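PDB 3HE1: major exported protein from Pseudomonas aeruginosa, which is a secreted Hcp-family protein of the type VI secretion system, probably forming hexameric rings that build the tube of the secretion apparatus. Local coordinates for residues A27-T32 with T114-Q119; I92-D97 with E164-T169; T135-A140 with R171-T176. All coordinates share one frame; numbering follows the deposited sequence.

Contact 1. Residues A27-T32 with T114-Q119; sequences AYMSIT and TKVEIQ
A classic beta bulge sets this antiparallel pair apart: Thr114 and Lys115 both face Thr32, where strand 112-123 turns a corner. Thr32 N gives a bond to Lys115 O (3.0 Å), while the return from Lys115 N to Thr32 O is weak (3.3 Å). Beyond the bulge the ladder is regular, with paired bonds at Ser30-Glu117 and Tyr28-Gln119; Gln119 N meets Tyr28 O at 2.8 Å. On the apolar face, selenomethionine Met29 has CG anti to the backbone N (chi1 178°), and this with an extended chi2 carries SE to 3.7 Å from Val116 CG1; the bend at chi3 turns only CE, toward Ile92. Its shaft packs tightly against Ile118, whose CD1 comes within 3.4 Å of Met29 CG. Ile31 and Val116 run alongside each other. The other face carries Ser30, Thr32, Lys115, Glu117 and Gln119, with Tyr28 at one end. Both carboxylate oxygens of Glu117 are engaged: Lys115 NZ meets OE1 in a salt bridge on the syn side, out of the plane (3.2 Å), and Gln119 NE2 uses the anti lone pair of OE2. Strands 61-71 and 129-137 flank the pair, and Phe168 of strand 162-169 packs on Met29, Ile31 and Val116.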
ATOM      1  N   ALA A  27       9.876 -23.338  -9.025  1.00 32.81           N
ATOM      2  CA  ALA A  27       9.127 -24.542  -9.309  1.00 27.46           C
ATOM      3  C   ALA A  27       9.155 -24.714 -10.824  1.00 35.91           C
ATOM      4  O   ALA A  27       9.356 -23.737 -11.569  1.00 34.58           O
ATOM      5  CB  ALA A  27       7.705 -24.406  -8.798  1.00 21.08           C
ATOM      6  N   TYR A  28       9.004 -25.951 -11.285  1.00 26.01           N
ATOM      7  CA  TYR A  28       8.866 -26.215 -12.717  1.00 31.15           C
ATOM      8  C   TYR A  28       7.610 -27.022 -12.874  1.00 22.24           C
ATOM      9  O   TYR A  28       7.242 -27.753 -11.965  1.00 29.93           O
ATOM     10  CB  TYR A  28      10.084 -26.953 -13.282  1.00 15.40           C
ATOM     11  CG  TYR A  28      11.311 -26.072 -13.353  1.00 41.90           C
ATOM     12  CD1 TYR A  28      11.501 -25.206 -14.424  1.00 39.58           C
ATOM     13  CD2 TYR A  28      12.264 -26.081 -12.336  1.00 30.22           C
ATOM     14  CE1 TYR A  28      12.609 -24.381 -14.490  1.00 42.93           C
ATOM     15  CE2 TYR A  28      13.386 -25.260 -12.394  1.00 18.07           C
ATOM     16  CZ  TYR A  28      13.550 -24.412 -13.475  1.00 61.01           C
ATOM     17  OH  TYR A  28      14.656 -23.590 -13.548  1.00 86.90           O
HETATM   18  N   MSE A  29       6.934 -26.880 -14.002  1.00 20.13           N
HETATM   19  CA  MSE A  29       5.634 -27.523 -14.161  1.00 35.17           C
HETATM   20  C   MSE A  29       5.516 -28.261 -15.490  1.00 27.50           C
HETATM   21  O   MSE A  29       6.231 -27.985 -16.442  1.00 35.59           O
HETATM   22  CB  MSE A  29       4.511 -26.485 -14.008  1.00 28.03           C
HETATM   23  CG  MSE A  29       3.072 -27.000 -14.207  1.00 23.11           C
HETATM   24 SE   MSE A  29       1.847 -25.490 -14.044  0.58 31.92          SE
HETATM   25  CE  MSE A  29       3.018 -24.193 -14.912  1.00 27.14           C
ATOM     26  N   SER A  30       4.609 -29.220 -15.540  1.00 28.75           N
ATOM     27  CA  SER A  30       4.323 -29.906 -16.777  1.00 34.79           C
ATOM     28  C   SER A  30       2.826 -29.922 -16.935  1.00 42.31           C
ATOM     29  O   SER A  30       2.076 -30.053 -15.955  1.00 36.72           O
ATOM     30  CB  SER A  30       4.878 -31.337 -16.768  1.00 33.61           C
ATOM     31  OG  SER A  30       4.231 -32.141 -15.793  1.00 51.43           O
ATOM     32  N   ILE A  31       2.390 -29.756 -18.172  1.00 22.64           N
ATOM     33  CA  ILE A  31       0.990 -29.924 -18.472  1.00 32.19           C
ATOM     34  C   ILE A  31       0.796 -30.912 -19.606  1.00 24.44           C
ATOM     35  O   ILE A  31       1.484 -30.859 -20.610  1.00 28.22           O
ATOM     36  CB  ILE A  31       0.318 -28.589 -18.772  1.00 45.86           C
ATOM     37  CG1 ILE A  31       0.557 -27.640 -17.582  1.00 27.16           C
ATOM     38  CG2 ILE A  31      -1.168 -28.817 -19.071  1.00 24.28           C
ATOM     39  CD1 ILE A  31      -0.080 -26.260 -17.688  1.00 18.79           C
ATOM     40  N   THR A  32      -0.112 -31.852 -19.396  1.00 29.61           N
ATOM     41  CA  THR A  32      -0.575 -32.732 -20.462  1.00 52.48           C
ATOM     42  C   THR A  32      -2.066 -32.510 -20.622  1.00 52.30           C
ATOM     43  O   THR A  32      -2.831 -32.710 -19.671  1.00 35.93           O
ATOM     44  CB  THR A  32      -0.325 -34.225 -20.156  1.00 36.37           C
ATOM     45  OG1 THR A  32       1.082 -34.478 -20.117  1.00 22.30           O
ATOM     46  CG2 THR A  32      -0.955 -35.105 -21.234  1.00 22.26           C
ATOM     47  N   THR A 114      -5.360 -33.399 -18.344  1.00 40.35           N
ATOM     48  CA  THR A 114      -5.162 -34.700 -17.676  1.00 62.42           C
ATOM     49  C   THR A 114      -4.234 -34.647 -16.454  1.00 36.65           C
ATOM     50  O   THR A 114      -4.523 -35.257 -15.419  1.00 28.59           O
ATOM     51  CB  THR A 114      -4.664 -35.803 -18.630  1.00 33.30           C
ATOM     52  OG1 THR A 114      -5.772 -36.326 -19.372  1.00 72.17           O
ATOM     53  CG2 THR A 114      -4.042 -36.925 -17.836  1.00 43.37           C
ATOM     54  N   LYS A 115      -3.122 -33.925 -16.576  1.00 67.17           N
ATOM     55  CA  LYS A 115      -2.214 -33.744 -15.447  1.00 46.61           C
ATOM     56  C   LYS A 115      -1.437 -32.434 -15.499  1.00 46.63           C
ATOM     57  O   LYS A 115      -0.743 -32.147 -16.470  1.00 35.85           O
ATOM     58  CB  LYS A 115      -1.242 -34.922 -15.314  1.00 26.31           C
ATOM     59  CG  LYS A 115      -0.312 -34.804 -14.118  1.00 29.11           C
ATOM     60  CD  LYS A 115       0.199 -36.171 -13.636  1.00 27.95           C
ATOM     61  CE  LYS A 115       1.519 -36.544 -14.285  1.00 42.59           C
ATOM     62  NZ  LYS A 115       2.238 -37.578 -13.482  1.00 57.69           N
ATOM     63  N   VAL A 116      -1.586 -31.641 -14.445  1.00 43.59           N
ATOM     64  CA  VAL A 116      -0.714 -30.510 -14.179  1.00 30.34           C
ATOM     65  C   VAL A 116       0.091 -30.922 -12.969  1.00 49.27           C
ATOM     66  O   VAL A 116      -0.483 -31.336 -11.954  1.00 26.21           O
ATOM     67  CB  VAL A 116      -1.513 -29.263 -13.801  1.00 36.55           C
ATOM     68  CG1 VAL A 116      -0.566 -28.141 -13.326  1.00 10.90           C
ATOM     69  CG2 VAL A 116      -2.397 -28.835 -14.965  1.00 34.34           C
ATOM     70  N   GLU A 117       1.411 -30.826 -13.068  1.00 24.25           N
ATOM     71  CA  GLU A 117       2.256 -31.294 -11.990  1.00 13.92           C
ATOM     72  C   GLU A 117       3.350 -30.304 -11.725  1.00 17.57           C
ATOM     73  O   GLU A 117       4.181 -30.061 -12.595  1.00 19.91           O
ATOM     74  CB  GLU A 117       2.863 -32.644 -12.339  1.00 40.07           C
ATOM     75  CG  GLU A 117       4.065 -33.018 -11.489  1.00 61.43           C
ATOM     76  CD  GLU A 117       4.407 -34.502 -11.578  1.00 93.01           C
ATOM     77  OE1 GLU A 117       3.466 -35.328 -11.608  1.00 95.97           O
ATOM     78  OE2 GLU A 117       5.616 -34.841 -11.615  1.00 50.07           O
ATOM     79  N   ILE A 118       3.321 -29.746 -10.515  1.00 28.47           N
ATOM     80  CA  ILE A 118       4.215 -28.689 -10.054  1.00 25.76           C
ATOM     81  C   ILE A 118       5.325 -29.264  -9.172  1.00 28.02           C
ATOM     82  O   ILE A 118       5.072 -29.843  -8.123  1.00 26.97           O
ATOM     83  CB  ILE A 118       3.454 -27.637  -9.210  1.00 26.42           C
ATOM     84  CG1 ILE A 118       2.400 -26.919 -10.040  1.00 19.20           C
ATOM     85  CG2 ILE A 118       4.408 -26.604  -8.655  1.00 26.52           C
ATOM     86  CD1 ILE A 118       2.990 -25.907 -10.984  1.00 22.17           C
ATOM     87  N   GLN A 119       6.559 -29.076  -9.598  1.00 17.64           N
ATOM     88  CA  GLN A 119       7.683 -29.634  -8.894  1.00 21.12           C
ATOM     89  C   GLN A 119       8.473 -28.550  -8.193  1.00 23.33           C
ATOM     90  O   GLN A 119       8.955 -27.614  -8.827  1.00 25.98           O
ATOM     91  CB  GLN A 119       8.590 -30.369  -9.870  1.00 37.48           C
ATOM     92  CG  GLN A 119       7.979 -31.629 -10.416  1.00 30.01           C
ATOM     93  CD  GLN A 119       9.028 -32.549 -11.010  1.00 66.21           C
ATOM     94  OE1 GLN A 119      10.201 -32.169 -11.163  1.00 44.34           O
ATOM     95  NE2 GLN A 119       8.615 -33.769 -11.348  1.00 42.17           N
TER

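Contact 2. Residues I92-D97 with E164-T169; sequences ITKVFD and EDVHFT
Lys94 and Glu164 meet in a buried salt bridge, Lys94 NZ modelled 2.5 Å from Glu164 OE2, shorter than expected, so the exact length is doubtful. The same ammonium bonds to Asp97 OD1 (3.0 Å), approached from above the carboxylate plane, and to Val95 O, so one lysine ties the end of its own strand to the neighbouring one. Its chain starts with CG between the backbone N and the carbonyl carbon (chi1 30°) and folds at chi3 and chi4, which turns NZ back toward Val95 O. Ser100 OG of helix 100-109 bonds to both Asp97 OD1 and Glu164 OE2, adding a hydroxyl to the network. On the opposite face Thr93 OG1 donates to Asp165 OD1 (2.6 Å), coming from above that carboxylate plane; Tyr148 OH is a second partner of OD1. These pairs belong to the antiparallel beta barrel of the Hcp fold, where strand 162-169 lies between strands 86-95 and 140-149. Backbone bonds join Ile92 and Val166 in both directions, and Lys94 N reaches Glu164 O at 2.8 Å. Toward the core, Ile92 CG1 touches the edge of the Phe168 ring at CE2 (3.6 Å), while Val166 CG1 of the same strand as the ring lies over one face, toward the rim. Ile92 CD1 lies 4.3 Å from Val166 CB. At the far end Phe96 packs against Trp120, Tyr132 and Tyr133 of a neighbouring subunit.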
ATOM      1  N   ILE A  92      -0.801 -20.279 -10.576  1.00 27.15           N
ATOM      2  CA  ILE A  92       0.631 -20.159 -10.811  1.00 28.55           C
ATOM      3  C   ILE A  92       0.961 -18.893 -11.603  1.00 25.11           C
ATOM      4  O   ILE A  92       0.077 -18.188 -12.075  1.00 18.41           O
ATOM      5  CB  ILE A  92       1.239 -21.444 -11.463  1.00 22.95           C
ATOM      6  CG1 ILE A  92       0.686 -21.684 -12.870  1.00 27.81           C
ATOM      7  CG2 ILE A  92       0.944 -22.642 -10.614  1.00 15.89           C
ATOM      8  CD1 ILE A  92       1.512 -21.053 -13.999  1.00 35.68           C
ATOM      9  N   THR A  93       2.245 -18.598 -11.717  1.00 24.04           N
ATOM     10  CA  THR A  93       2.698 -17.461 -12.494  1.00 28.78           C
ATOM     11  C   THR A  93       3.916 -17.904 -13.277  1.00 38.09           C
ATOM     12  O   THR A  93       4.760 -18.633 -12.757  1.00 26.19           O
ATOM     13  CB  THR A  93       3.058 -16.237 -11.603  1.00 45.35           C
ATOM     14  OG1 THR A  93       1.888 -15.774 -10.918  1.00 43.01           O
ATOM     15  CG2 THR A  93       3.614 -15.098 -12.449  1.00 22.62           C
ATOM     16  N   LYS A  94       3.989 -17.471 -14.530  1.00 29.17           N
ATOM     17  CA  LYS A  94       5.106 -17.783 -15.402  1.00 20.89           C
ATOM     18  C   LYS A  94       5.453 -16.520 -16.191  1.00 33.88           C
ATOM     19  O   LYS A  94       4.865 -15.472 -15.943  1.00 37.09           O
ATOM     20  CB  LYS A  94       4.700 -18.931 -16.330  1.00 39.31           C
ATOM     21  CG  LYS A  94       3.204 -18.950 -16.653  1.00 34.06           C
ATOM     22  CD  LYS A  94       2.794 -20.169 -17.480  1.00 25.17           C
ATOM     23  CE  LYS A  94       3.596 -20.319 -18.801  1.00 28.10           C
ATOM     24  NZ  LYS A  94       3.383 -19.222 -19.799  1.00 18.20           N
ATOM     25  N   VAL A  95       6.417 -16.608 -17.108  1.00 24.84           N
ATOM     26  CA  VAL A  95       6.654 -15.545 -18.089  1.00 25.82           C
ATOM     27  C   VAL A  95       6.070 -15.982 -19.450  1.00 32.95           C
ATOM     28  O   VAL A  95       5.738 -17.152 -19.636  1.00 21.72           O
ATOM     29  CB  VAL A  95       8.161 -15.248 -18.251  1.00 28.13           C
ATOM     30  CG1 VAL A  95       8.688 -14.380 -17.112  1.00 24.48           C
ATOM     31  CG2 VAL A  95       8.936 -16.541 -18.329  1.00 31.22           C
ATOM     32  N   PHE A  96       5.928 -15.056 -20.397  1.00 34.17           N
ATOM     33  CA  PHE A  96       5.436 -15.397 -21.742  1.00 35.62           C
ATOM     34  C   PHE A  96       6.374 -16.459 -22.321  1.00 41.33           C
ATOM     35  O   PHE A  96       7.590 -16.368 -22.135  1.00 45.08           O
ATOM     36  CB  PHE A  96       5.454 -14.172 -22.682  1.00 32.50           C
ATOM     37  CG  PHE A  96       4.364 -13.138 -22.423  1.00 30.70           C
ATOM     38  CD1 PHE A  96       4.026 -12.748 -21.147  1.00 21.59           C
ATOM     39  CD2 PHE A  96       3.727 -12.520 -23.488  1.00 37.86           C
ATOM     40  CE1 PHE A  96       3.061 -11.793 -20.936  1.00 19.29           C
ATOM     41  CE2 PHE A  96       2.757 -11.566 -23.280  1.00 44.10           C
ATOM     42  CZ  PHE A  96       2.420 -11.202 -22.002  1.00 43.48           C
ATOM     43  N   ASP A  97       5.829 -17.452 -23.025  1.00 26.72           N
ATOM     44  CA  ASP A  97       6.659 -18.543 -23.563  1.00 28.55           C
ATOM     45  C   ASP A  97       5.982 -19.390 -24.654  1.00 30.16           C
ATOM     46  O   ASP A  97       4.931 -19.021 -25.174  1.00 35.67           O
ATOM     47  CB  ASP A  97       7.153 -19.448 -22.428  1.00 35.96           C
ATOM     48  CG  ASP A  97       6.019 -20.202 -21.743  1.00 44.48           C
ATOM     49  OD1 ASP A  97       4.878 -20.183 -22.268  1.00 23.95           O
ATOM     50  OD2 ASP A  97       6.276 -20.808 -20.676  1.00 33.70           O
ATOM     51  N   GLU A 164       2.491 -13.680 -16.585  1.00 30.76           N
ATOM     52  CA  GLU A 164       1.297 -14.412 -16.947  1.00 34.29           C
ATOM     53  C   GLU A 164       0.904 -15.372 -15.829  1.00 37.19           C
ATOM     54  O   GLU A 164       1.612 -16.339 -15.541  1.00 34.87           O
ATOM     55  CB  GLU A 164       1.561 -15.150 -18.251  1.00 28.96           C
ATOM     56  CG  GLU A 164       0.526 -16.166 -18.650  1.00 45.69           C
ATOM     57  CD  GLU A 164       0.774 -16.694 -20.058  1.00 58.89           C
ATOM     58  OE1 GLU A 164       0.339 -16.017 -21.026  1.00 34.79           O
ATOM     59  OE2 GLU A 164       1.405 -17.777 -20.192  1.00 22.62           O
ATOM     60  N   ASP A 165      -0.220 -15.078 -15.188  1.00 23.39           N
ATOM     61  CA  ASP A 165      -0.780 -15.932 -14.149  1.00 33.69           C
ATOM     62  C   ASP A 165      -1.827 -16.848 -14.740  1.00 26.13           C
ATOM     63  O   ASP A 165      -2.685 -16.397 -15.490  1.00 22.46           O
ATOM     64  CB  ASP A 165      -1.476 -15.091 -13.076  1.00 32.23           C
ATOM     65  CG  ASP A 165      -0.580 -14.033 -12.479  1.00 16.65           C
ATOM     66  OD1 ASP A 165       0.661 -14.180 -12.522  1.00 26.09           O
ATOM     67  OD2 ASP A 165      -1.135 -13.053 -11.947  1.00 25.51           O
ATOM     68  N   VAL A 166      -1.792 -18.122 -14.365  1.00 26.47           N
ATOM     69  CA  VAL A 166      -2.811 -19.066 -14.820  1.00 25.08           C
ATOM     70  C   VAL A 166      -3.495 -19.794 -13.664  1.00 32.04           C
ATOM     71  O   VAL A 166      -2.832 -20.219 -12.724  1.00 26.16           O
ATOM     72  CB  VAL A 166      -2.223 -20.093 -15.793  1.00 38.43           C
ATOM     73  CG1 VAL A 166      -3.303 -21.063 -16.255  1.00 25.46           C
ATOM     74  CG2 VAL A 166      -1.585 -19.379 -16.979  1.00 40.71           C
ATOM     75  N   HIS A 167      -4.819 -19.933 -13.752  1.00 30.83           N
ATOM     76  CA  HIS A 167      -5.620 -20.573 -12.704  1.00 35.98           C
ATOM     77  C   HIS A 167      -6.262 -21.870 -13.151  1.00 44.76           C
ATOM     78  O   HIS A 167      -6.918 -21.923 -14.190  1.00 43.47           O
ATOM     79  CB  HIS A 167      -6.737 -19.653 -12.250  1.00 25.10           C
ATOM     80  CG  HIS A 167      -6.285 -18.284 -11.915  1.00 19.78           C
ATOM     81  ND1 HIS A 167      -6.764 -17.585 -10.833  1.00 38.48           N
ATOM     82  CD2 HIS A 167      -5.380 -17.468 -12.520  1.00 33.39           C
ATOM     83  CE1 HIS A 167      -6.190 -16.395 -10.788  1.00 56.23           C
ATOM     84  NE2 HIS A 167      -5.341 -16.306 -11.801  1.00 50.95           N
ATOM     85  N   PHE A 168      -6.096 -22.903 -12.333  1.00 43.57           N
ATOM     86  CA  PHE A 168      -6.673 -24.202 -12.601  1.00 15.43           C
ATOM     87  C   PHE A 168      -7.646 -24.581 -11.490  1.00 41.86           C
ATOM     88  O   PHE A 168      -7.366 -24.392 -10.307  1.00 35.96           O
ATOM     89  CB  PHE A 168      -5.591 -25.276 -12.637  1.00 22.05           C
ATOM     90  CG  PHE A 168      -4.347 -24.889 -13.386  1.00 30.58           C
ATOM     91  CD1 PHE A 168      -4.115 -25.379 -14.671  1.00 35.42           C
ATOM     92  CD2 PHE A 168      -3.382 -24.081 -12.793  1.00 29.61           C
ATOM     93  CE1 PHE A 168      -2.948 -25.052 -15.368  1.00 15.68           C
ATOM     94  CE2 PHE A 168      -2.220 -23.742 -13.475  1.00 22.67           C
ATOM     95  CZ  PHE A 168      -2.000 -24.237 -14.767  1.00 21.46           C
ATOM     96  N   THR A 169      -8.793 -25.119 -11.870  1.00 27.45           N
ATOM     97  CA  THR A 169      -9.531 -25.953 -10.959  1.00 27.56           C
ATOM     98  C   THR A 169      -9.097 -27.381 -11.305  1.00 36.35           C
ATOM     99  O   THR A 169      -8.251 -27.569 -12.185  1.00 31.44           O
ATOM    100  CB  THR A 169     -11.044 -25.742 -11.073  1.00 15.24           C
ATOM    101  OG1 THR A 169     -11.493 -26.141 -12.374  1.00 28.17           O
ATOM    102  CG2 THR A 169     -11.381 -24.267 -10.815  1.00 18.91           C
TER

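Contact 3. Residues T135-A140 with R171-T176; sequences TVLEDA and RKITWT
Antiparallel strands 129-137 and 172-177 pair here in the Hcp beta sheet, just before a G1 beta bulge in which Asp139 and Ala140 both face Leu113 and the chain turns a corner. Val136 and Thr174 exchange two backbone bonds, Val136 N to Thr174 O and Thr174 N to Val136 O, each 3.0 Å. Further on, Glu138 N bonds to Lys172 O and Arg171 N to Glu138 O. On the face of Thr135, Leu137, Ile173 and Trp175, Ile173 CD1 approaches Thr135 CG2 (3.8 Å) and Leu137 CD2, and Ile173 CG1 sits 3.7 Å above one face of the Trp175 ring, toward its rim. Trp120 NE1 of the same chain donates to Thr135 OG1, and Trp175 also packs on Leu104 of a neighbouring subunit. Just before strand 172-177, Arg171 bends at chi3 (60°), which brings its guanidinium between two acids. Both salt bridges are weak as hydrogen bonds. Glu138 OE1 lies near the guanidinium plane at its edge, 2.9 Å from Arg171 NH2, with the carboxylate plane turned 71° from it. Asp139 runs alongside the arginine with its carboxylate turned 47° from the guanidinium, and its OD2 stands 3.2 Å from Arg171 NE.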
ATOM      1  N   THR A 135       3.393 -30.934  -6.125  1.00 35.05           N
ATOM      2  CA  THR A 135       1.967 -30.662  -6.136  1.00 33.97           C
ATOM      3  C   THR A 135       1.464 -31.140  -7.488  1.00 27.25           C
ATOM      4  O   THR A 135       2.079 -30.867  -8.514  1.00 30.98           O
ATOM      5  CB  THR A 135       1.680 -29.160  -6.025  1.00 25.42           C
ATOM      6  OG1 THR A 135       2.249 -28.648  -4.813  1.00 24.45           O
ATOM      7  CG2 THR A 135       0.171 -28.904  -6.054  1.00 21.15           C
ATOM      8  N   VAL A 136       0.353 -31.858  -7.504  1.00 31.13           N
ATOM      9  CA  VAL A 136      -0.111 -32.435  -8.750  1.00 32.23           C
ATOM     10  C   VAL A 136      -1.618 -32.356  -8.906  1.00 29.80           C
ATOM     11  O   VAL A 136      -2.363 -32.800  -8.024  1.00 32.20           O
ATOM     12  CB  VAL A 136       0.311 -33.895  -8.841  1.00 17.40           C
ATOM     13  CG1 VAL A 136      -0.426 -34.580  -9.967  1.00 31.39           C
ATOM     14  CG2 VAL A 136       1.811 -33.988  -9.059  1.00 38.08           C
ATOM     15  N   LEU A 137      -2.064 -31.801 -10.030  1.00 17.00           N
ATOM     16  CA  LEU A 137      -3.486 -31.808 -10.357  1.00 21.85           C
ATOM     17  C   LEU A 137      -3.830 -32.938 -11.311  1.00 29.26           C
ATOM     18  O   LEU A 137      -3.076 -33.236 -12.232  1.00 31.06           O
ATOM     19  CB  LEU A 137      -3.931 -30.487 -10.964  1.00 26.38           C
ATOM     20  CG  LEU A 137      -3.420 -29.243 -10.235  1.00 51.81           C
ATOM     21  CD1 LEU A 137      -4.109 -27.991 -10.788  1.00 39.64           C
ATOM     22  CD2 LEU A 137      -3.630 -29.376  -8.729  1.00 33.58           C
ATOM     23  N   GLU A 138      -4.973 -33.571 -11.053  1.00 30.59           N
ATOM     24  CA  GLU A 138      -5.575 -34.539 -11.960  1.00 43.66           C
ATOM     25  C   GLU A 138      -6.855 -33.919 -12.525  1.00 47.83           C
ATOM     26  O   GLU A 138      -7.610 -33.270 -11.797  1.00 38.80           O
ATOM     27  CB  GLU A 138      -5.879 -35.871 -11.237  1.00 21.60           C
ATOM     28  CG  GLU A 138      -4.692 -36.405 -10.429  1.00 41.65           C
ATOM     29  CD  GLU A 138      -4.716 -37.908 -10.183  1.00 51.74           C
ATOM     30  OE1 GLU A 138      -5.579 -38.612 -10.756  1.00 59.57           O
ATOM     31  OE2 GLU A 138      -3.849 -38.384  -9.415  1.00 48.15           O
ATOM     32  N   ASP A 139      -7.076 -34.106 -13.827  1.00 69.12           N
ATOM     33  CA  ASP A 139      -8.279 -33.633 -14.527  1.00 49.37           C
ATOM     34  C   ASP A 139      -8.619 -32.169 -14.261  1.00 30.59           C
ATOM     35  O   ASP A 139      -9.762 -31.815 -13.981  1.00 31.18           O
ATOM     36  CB  ASP A 139      -9.477 -34.547 -14.248  1.00 43.60           C
ATOM     37  CG  ASP A 139      -9.193 -36.007 -14.600  1.00 39.35           C
ATOM     38  OD1 ASP A 139      -8.081 -36.309 -15.095  1.00 43.58           O
ATOM     39  OD2 ASP A 139     -10.077 -36.858 -14.370  1.00 40.88           O
ATOM     40  N   ALA A 140      -7.600 -31.327 -14.399  1.00 40.76           N
ATOM     41  CA  ALA A 140      -7.717 -29.911 -14.132  1.00 15.31           C
ATOM     42  C   ALA A 140      -8.277 -29.163 -15.332  1.00 27.35           C
ATOM     43  O   ALA A 140      -8.269 -29.659 -16.457  1.00 28.22           O
ATOM     44  CB  ALA A 140      -6.357 -29.339 -13.716  1.00 20.61           C
ATOM     45  N   ARG A 171     -10.047 -31.961 -10.223  1.00 24.18           N
ATOM     46  CA  ARG A 171     -10.847 -32.943  -9.523  1.00 28.70           C
ATOM     47  C   ARG A 171     -10.085 -33.434  -8.289  1.00 26.64           C
ATOM     48  O   ARG A 171     -10.672 -33.964  -7.351  1.00 22.14           O
ATOM     49  CB  ARG A 171     -11.195 -34.102 -10.462  1.00 32.31           C
ATOM     50  CG  ARG A 171     -11.669 -35.362  -9.752  1.00 48.72           C
ATOM     51  CD  ARG A 171     -11.645 -36.596 -10.658  1.00 54.01           C
ATOM     52  NE  ARG A 171     -10.320 -36.942 -11.189  1.00 48.89           N
ATOM     53  CZ  ARG A 171      -9.566 -37.956 -10.760  1.00 55.48           C
ATOM     54  NH1 ARG A 171      -9.983 -38.732  -9.767  1.00 80.40           N
ATOM     55  NH2 ARG A 171      -8.388 -38.196 -11.326  1.00 41.97           N
ATOM     56  N   LYS A 172      -8.775 -33.227  -8.274  1.00 22.11           N
ATOM     57  CA  LYS A 172      -7.976 -33.795  -7.213  1.00 24.81           C
ATOM     58  C   LYS A 172      -6.577 -33.248  -7.244  1.00 21.13           C
ATOM     59  O   LYS A 172      -6.043 -32.932  -8.292  1.00 27.60           O
ATOM     60  CB  LYS A 172      -7.937 -35.316  -7.357  1.00 39.39           C
ATOM     61  CG  LYS A 172      -7.147 -36.060  -6.291  1.00 34.47           C
ATOM     62  CD  LYS A 172      -7.213 -37.562  -6.537  1.00 33.07           C
ATOM     63  CE  LYS A 172      -6.309 -38.332  -5.591  1.00 20.61           C
ATOM     64  NZ  LYS A 172      -6.352 -39.779  -5.882  1.00 30.39           N
ATOM     65  N   ILE A 173      -5.975 -33.177  -6.072  1.00 29.61           N
ATOM     66  CA  ILE A 173      -4.664 -32.607  -5.928  1.00 38.81           C
ATOM     67  C   ILE A 173      -3.937 -33.448  -4.917  1.00 32.46           C
ATOM     68  O   ILE A 173      -4.529 -33.950  -3.961  1.00 28.97           O
ATOM     69  CB  ILE A 173      -4.774 -31.208  -5.374  1.00 24.96           C
ATOM     70  CG1 ILE A 173      -3.392 -30.633  -5.070  1.00 29.57           C
ATOM     71  CG2 ILE A 173      -5.626 -31.258  -4.147  1.00 34.58           C
ATOM     72  CD1 ILE A 173      -3.409 -29.133  -4.803  1.00 30.23           C
ATOM     73  N   THR A 174      -2.648 -33.622  -5.149  1.00 24.47           N
ATOM     74  CA  THR A 174      -1.841 -34.456  -4.299  1.00 35.27           C
ATOM     75  C   THR A 174      -0.609 -33.655  -3.930  1.00 39.89           C
ATOM     76  O   THR A 174       0.000 -33.002  -4.787  1.00 24.60           O
ATOM     77  CB  THR A 174      -1.458 -35.779  -5.007  1.00 29.21           C
ATOM     78  OG1 THR A 174      -2.643 -36.432  -5.467  1.00 37.21           O
ATOM     79  CG2 THR A 174      -0.731 -36.716  -4.051  1.00 53.86           C
ATOM     80  N   TRP A 175      -0.280 -33.671  -2.642  1.00 40.64           N
ATOM     81  CA  TRP A 175       0.915 -33.015  -2.138  1.00 31.48           C
ATOM     82  C   TRP A 175       1.838 -34.083  -1.593  1.00 34.29           C
ATOM     83  O   TRP A 175       1.453 -34.858  -0.725  1.00 27.11           O
ATOM     84  CB  TRP A 175       0.579 -32.049  -1.009  1.00 30.88           C
ATOM     85  CG  TRP A 175      -0.526 -31.064  -1.277  1.00 27.67           C
ATOM     86  CD1 TRP A 175      -0.401 -29.782  -1.765  1.00 27.27           C
ATOM     87  CD2 TRP A 175      -1.918 -31.259  -1.021  1.00 32.70           C
ATOM     88  NE1 TRP A 175      -1.637 -29.183  -1.837  1.00 20.08           N
ATOM     89  CE2 TRP A 175      -2.586 -30.072  -1.389  1.00 28.30           C
ATOM     90  CE3 TRP A 175      -2.673 -32.333  -0.523  1.00 25.88           C
ATOM     91  CZ2 TRP A 175      -3.969 -29.928  -1.274  1.00 50.37           C
ATOM     92  CZ3 TRP A 175      -4.047 -32.192  -0.413  1.00 17.74           C
ATOM     93  CH2 TRP A 175      -4.681 -30.999  -0.785  1.00 30.32           C
ATOM     94  N   THR A 176       3.063 -34.115  -2.091  1.00 22.06           N
ATOM     95  CA  THR A 176       4.032 -35.088  -1.636  1.00 29.64           C
ATOM     96  C   THR A 176       5.307 -34.392  -1.224  1.00 30.72           C
ATOM     97  O   THR A 176       5.768 -33.497  -1.925  1.00 22.96           O
ATOM     98  CB  THR A 176       4.398 -36.018  -2.759  1.00 25.10           C
ATOM     99  OG1 THR A 176       3.199 -36.565  -3.326  1.00 29.87           O
ATOM    100  CG2 THR A 176       5.293 -37.122  -2.237  1.00 40.41           C
TER

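The three contacts are parts of one curled antiparallel sheet. Contacts 1 and 3 are adjacent, their centres about 9 Å apart, because strands 112-123 and 129-137 follow each other in the chain and pair side by side. Contact 2 lies about 12 Å from contact 1 and about 16 Å from contact 3, centre to centre. Along the chain contact 1 closes before contact 3 opens, whereas contact 2 interleaves with both. Their apolar faces converge: Ile118 of contact 1 packs on Ile92, and Phe168 CB on Leu137 CD1, with Thr169 O beside Ala140 CB, joins contacts 2 and 3. Sequence-distant strands thus share one hydrophobic interior. Contacts 2 and 3 also border other subunits of the six-chain assembly, whereas no other chain touches contact 1.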